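Local coordinates for protein deoxyribodipyrimidine photo-lyase (Oryza sativa Japonica Group, PDB 3UMV) that uses light to split cyclobutane pyrimidine dimers in UV-damaged DNA back into separate pyrimidines, with FAD as its bound cofactor, at residues A[380-383]-A[384-387]; A[393-396]-A[397-400]. One frame throughout, in Å; residues are numbered along the deposited sequence.

Contact 1: A[380-383]-A[384-387]. With URE (urea), chain J.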
# COMPACT_ATOMS: atom_id res chain seq x y z
N ALA A 380 -11.57 -21.46 3.33
CA ALA A 380 -10.11 -21.56 3.33
C ALA A 380 -9.46 -20.22 3.01
O ALA A 380 -8.49 -19.83 3.64
CB ALA A 380 -9.63 -22.66 2.33
N SER A 381 -10.00 -19.51 2.02
CA SER A 381 -9.44 -18.22 1.64
C SER A 381 -9.59 -17.22 2.78
O SER A 381 -8.66 -16.48 3.09
CB SER A 381 -10.07 -17.69 0.34
OG SER A 381 -11.42 -17.31 0.50
N GLN A 382 -10.74 -17.23 3.45
CA GLN A 382 -10.94 -16.36 4.61
C GLN A 382 -9.97 -16.69 5.75
O GLN A 382 -9.41 -15.78 6.36
CB GLN A 382 -12.40 -16.41 5.07
CG GLN A 382 -12.67 -15.67 6.36
CD GLN A 382 -12.58 -14.16 6.22
OE1 GLN A 382 -12.68 -13.61 5.13
NE2 GLN A 382 -12.38 -13.49 7.34
N LEU A 383 -9.76 -17.98 6.02
CA LEU A 383 -8.85 -18.37 7.09
C LEU A 383 -7.40 -18.07 6.77
O LEU A 383 -6.60 -17.79 7.67
CB LEU A 383 -9.01 -19.86 7.41
CG LEU A 383 -10.36 -20.20 8.05
CD1 LEU A 383 -10.61 -21.70 8.03
CD2 LEU A 383 -10.46 -19.65 9.47
N GLU A 384 -7.04 -18.13 5.49
CA GLU A 384 -5.67 -17.81 5.09
C GLU A 384 -5.42 -16.35 5.46
O GLU A 384 -4.42 -16.04 6.09
CB GLU A 384 -5.42 -18.06 3.61
CG GLU A 384 -3.94 -17.89 3.21
CD GLU A 384 -3.66 -18.10 1.73
OE1 GLU A 384 -2.55 -18.55 1.41
OE2 GLU A 384 -4.54 -17.82 0.89
N MET A 385 -6.35 -15.48 5.10
CA MET A 385 -6.25 -14.07 5.47
C MET A 385 -6.21 -13.88 7.00
O MET A 385 -5.36 -13.17 7.53
CB MET A 385 -7.40 -13.27 4.84
CG MET A 385 -7.32 -11.79 5.11
SD MET A 385 -8.69 -10.86 4.38
CE MET A 385 -10.10 -11.74 5.07
N VAL A 386 -7.13 -14.53 7.71
CA VAL A 386 -7.21 -14.36 9.15
C VAL A 386 -5.94 -14.79 9.87
O VAL A 386 -5.42 -14.06 10.69
CB VAL A 386 -8.42 -15.12 9.75
CG1 VAL A 386 -8.34 -15.15 11.28
CG2 VAL A 386 -9.74 -14.50 9.29
N HIS A 387 -5.43 -15.98 9.55
CA HIS A 387 -4.31 -16.54 10.32
C HIS A 387 -2.92 -16.27 9.73
O HIS A 387 -1.94 -16.14 10.48
CB HIS A 387 -4.52 -18.03 10.54
CG HIS A 387 -5.74 -18.34 11.34
ND1 HIS A 387 -5.80 -18.16 12.70
CD2 HIS A 387 -6.96 -18.78 10.96
CE1 HIS A 387 -7.00 -18.49 13.13
NE2 HIS A 387 -7.73 -18.88 12.10
C URE J . 0.23 -16.28 -0.22
O URE J . -0.84 -16.32 0.37
N1 URE J . 0.65 -17.32 -0.92
N2 URE J . 1.04 -15.27 -0.03

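Contact 2: A[393-396]-A[397-400]. With FAD (flavin-adenine dinucleotide), chain I.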
# COMPACT_ATOMS: atom_id res chain seq x y z
N GLY A 393 -3.33 -14.09 -4.00
CA GLY A 393 -3.87 -13.11 -4.92
C GLY A 393 -5.02 -13.60 -5.78
O GLY A 393 -6.00 -12.89 -6.02
N PHE A 394 -4.91 -14.83 -6.26
CA PHE A 394 -5.99 -15.37 -7.07
C PHE A 394 -7.23 -15.58 -6.18
O PHE A 394 -8.34 -15.26 -6.57
CB PHE A 394 -5.60 -16.69 -7.75
CG PHE A 394 -6.68 -17.23 -8.63
CD1 PHE A 394 -6.74 -16.85 -9.97
CD2 PHE A 394 -7.66 -18.06 -8.13
CE1 PHE A 394 -7.75 -17.34 -10.79
CE2 PHE A 394 -8.67 -18.54 -8.94
CZ PHE A 394 -8.71 -18.18 -10.27
N MET A 395 -7.01 -16.09 -4.97
CA MET A 395 -8.14 -16.32 -4.05
C MET A 395 -8.84 -15.01 -3.62
O MET A 395 -10.03 -15.04 -3.32
CB MET A 395 -7.74 -17.16 -2.83
CG MET A 395 -7.49 -18.65 -3.12
SD MET A 395 -8.66 -19.39 -4.27
CE MET A 395 -10.19 -19.17 -3.38
N ARG A 396 -8.14 -13.87 -3.61
CA ARG A 396 -8.79 -12.59 -3.26
C ARG A 396 -9.95 -12.25 -4.20
O ARG A 396 -11.00 -11.74 -3.76
CB ARG A 396 -7.78 -11.43 -3.20
CG ARG A 396 -6.77 -11.59 -2.09
CD ARG A 396 -6.01 -10.29 -1.84
NE ARG A 396 -4.71 -10.56 -1.24
CZ ARG A 396 -4.04 -9.69 -0.50
NH1 ARG A 396 -4.57 -8.50 -0.24
NH2 ARG A 396 -2.84 -10.01 -0.00
N MET A 397 -9.78 -12.55 -5.49
CA MET A 397 -10.84 -12.32 -6.48
C MET A 397 -12.06 -13.20 -6.20
O MET A 397 -13.19 -12.71 -6.15
CB MET A 397 -10.32 -12.58 -7.90
CG MET A 397 -9.19 -11.67 -8.30
SD MET A 397 -8.62 -11.97 -10.00
CE MET A 397 -7.52 -13.33 -9.72
N TYR A 398 -11.83 -14.50 -6.01
CA TYR A 398 -12.89 -15.45 -5.68
C TYR A 398 -13.60 -15.04 -4.39
O TYR A 398 -14.82 -14.95 -4.34
CB TYR A 398 -12.29 -16.85 -5.52
CG TYR A 398 -13.29 -17.93 -5.21
CD1 TYR A 398 -13.56 -18.30 -3.90
CD2 TYR A 398 -13.98 -18.57 -6.23
CE1 TYR A 398 -14.49 -19.32 -3.62
CE2 TYR A 398 -14.90 -19.56 -5.96
CZ TYR A 398 -15.16 -19.93 -4.67
OH TYR A 398 -16.09 -20.92 -4.44
N TRP A 399 -12.80 -14.76 -3.37
CA TRP A 399 -13.27 -14.40 -2.03
C TRP A 399 -14.22 -13.21 -2.07
O TRP A 399 -15.33 -13.26 -1.51
CB TRP A 399 -12.06 -14.10 -1.16
CG TRP A 399 -12.33 -13.52 0.17
CD1 TRP A 399 -12.65 -14.19 1.32
CD2 TRP A 399 -12.23 -12.14 0.53
NE1 TRP A 399 -12.78 -13.31 2.36
CE2 TRP A 399 -12.54 -12.04 1.90
CE3 TRP A 399 -11.92 -10.97 -0.18
CZ2 TRP A 399 -12.55 -10.82 2.58
CZ3 TRP A 399 -11.93 -9.77 0.50
CH2 TRP A 399 -12.23 -9.70 1.85
N ALA A 400 -13.83 -12.15 -2.74
CA ALA A 400 -14.67 -10.96 -2.76
C ALA A 400 -15.93 -11.14 -3.61
O ALA A 400 -16.99 -10.60 -3.29
CB ALA A 400 -13.86 -9.73 -3.23
PA FAD I . 2.68 -10.56 -6.66
O1A FAD I . 1.88 -11.40 -7.61
O2A FAD I . 4.09 -11.03 -6.44
O5B FAD I . 2.65 -9.05 -7.20
C5B FAD I . 3.73 -8.16 -7.01
C4B FAD I . 3.21 -6.75 -6.74
O4B FAD I . 2.39 -6.28 -7.79
C3B FAD I . 2.31 -6.70 -5.51
O3B FAD I . 3.07 -6.60 -4.33
C2B FAD I . 1.53 -5.45 -5.77
O2B FAD I . 2.33 -4.32 -5.51
C1B FAD I . 1.32 -5.52 -7.27
N9A FAD I . 0.03 -6.15 -7.59
C8A FAD I . -0.21 -7.47 -7.87
N7A FAD I . -1.53 -7.60 -8.13
C5A FAD I . -2.13 -6.38 -8.00
C6A FAD I . -3.45 -5.92 -8.14
N6A FAD I . -4.43 -6.70 -8.57
N1A FAD I . -3.73 -4.58 -7.94
C2A FAD I . -2.71 -3.71 -7.62
N3A FAD I . -1.42 -4.17 -7.47
C4A FAD I . -1.14 -5.48 -7.67
N1 FAD I . -3.15 -5.53 -2.80
C2 FAD I . -2.56 -4.84 -1.78
O2 FAD I . -1.40 -4.45 -1.94
N3 FAD I . -3.26 -4.58 -0.62
C4 FAD I . -4.56 -5.02 -0.46
O4 FAD I . -5.18 -4.79 0.58
C4X FAD I . -5.15 -5.71 -1.52
N5 FAD I . -6.44 -6.19 -1.42
C5X FAD I . -7.02 -6.85 -2.49
C6 FAD I . -8.34 -7.31 -2.40
C7 FAD I . -8.93 -7.98 -3.47
C7M FAD I . -10.36 -8.45 -3.35
C8 FAD I . -8.18 -8.21 -4.63
C8M FAD I . -8.75 -8.93 -5.81
C9 FAD I . -6.87 -7.76 -4.70
C9A FAD I . -6.29 -7.09 -3.64
N10 FAD I . -4.99 -6.65 -3.73
C10 FAD I . -4.44 -5.96 -2.67
C1' FAD I . -4.14 -6.89 -4.97
C2' FAD I . -3.32 -8.21 -4.94
O2' FAD I . -4.08 -9.37 -4.57
C3' FAD I . -2.07 -8.16 -4.03
O3' FAD I . -1.33 -7.01 -4.34
C4' FAD I . -1.16 -9.38 -4.18
O4' FAD I . -1.88 -10.56 -3.88
C5' FAD I . 0.03 -9.20 -3.25
O5' FAD I . 0.83 -10.34 -3.08
P FAD I . 2.30 -10.38 -3.72
O1P FAD I . 3.09 -9.14 -3.33
O2P FAD I . 2.99 -11.66 -3.31
O3P FAD I . 1.85 -10.43 -5.27

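Contact 1: A[380-383]-A[384-387]
Gln382 lies across both Met385 and Val386 on one flank of the alpha-helix 376-388, and on another flank Leu383 runs alongside His387. The backbone makes four successive i to i+4 hydrogen bonds, from Glu384 N to Ala380 O (2.9 Å), Met385 N to Ser381 O, Val386 N to Gln382 O and His387 N to Leu383 O. Among the polar ends, a bend at chi2 (70°) turns the Gln382 amide back over the next helical turn. Its OE1 accepts from Trp399 NE1, its NE2 donates to Glu369 O, and the buried amide is thereby fixed in rotation. Glu384 reaches out fully extended; OE2 meets Tyr475 OH and His392 N in hydrogen bonds, while OE1 lies 3.0 Å from the oxygen of the bound urea, O. His387 ND1 hydrogen-bonds to Ser486 OG of helix 472-489, helping fix the ring. Methyl groups pack against the two ends of the amide: Met385 CE 3.2 Å from Gln382 OE1, Val386 CG2 3.4 Å from Gln382 NE2. Leu383 CD2 meets the His387 ring in its plane, at the edge, 3.9 Å from NE2, whereas Val386 CG1 sits 3.8 Å above the plane of the same ring, over its centre.

Contact 2: A[393-396]-A[397-400]
Met397 folds its methyl group back onto Phe394, and one residue further on Met395 does the same to Tyr398. These pairs form the tight apolar flank of helix 393-405. Met397 CE lies 3.6 Å from Phe394 CD1, the two side chains crossing near a right angle. Met395, bent at both chi2 and chi3, runs beside Tyr398 in the same direction and brings CE to 3.5 Å from Tyr398 CD1. Helix 463-469 covers both aromatic rings. Backbone geometry tightens along the segment: the first turn is loose, with Gly393 O 3.8 Å from Met397 N and a weak bond from Met397 N to Phe394 O, but farther on Trp399 N binds Met395 O at 2.8 Å and Ala400 N binds Arg396 O. Trp399 CB is pressed against Met395 O, and the indole edge lies beside Arg396 O. Another flank meets the cofactor. Gly393, lacking a side chain, lets FAD O4' come to 3.4 Å from its CA. Arg396 stretches out over the isoalloxazine face and sets NH1 3.1 Å above FAD C4X, with NE bonded to Met391 O and NH2 in a salt bridge to Asp427. Met397 CG and Ala400 CB border the dimethylbenzene end of the flavin, and helix 431-442 also touches both residues. Such a helix, carrying flavin-lining residues beside a predicted electron-transfer tryptophan, Trp399, is consistent with the FAD site of a class II photolyase, where Trp399, its ring against the likewise predicted Trp378, probably passes electrons.

From the N-terminal side, contact 1 comes first, wholly within helix 376-388. The chain then turns through a short connection, and contact 2 lies within helix 393-405. Each lies within a single helix and closes no long loop; the two stand in series, neither nesting nor crossing, with centres about 11 Å apart. The helices pack through Trp399, whose CD1 lies 3.5 Å from Ser381 OG, itself hydrogen-bonded to Trp378 O, and whose CZ2 lies 3.6 Å from Met385 CE. Met391 of the connection fills in beside both. Segments 380-387 thus back up the helix that touches the flavin, and join it to helices 410-424 and 472-489 on their own other sides.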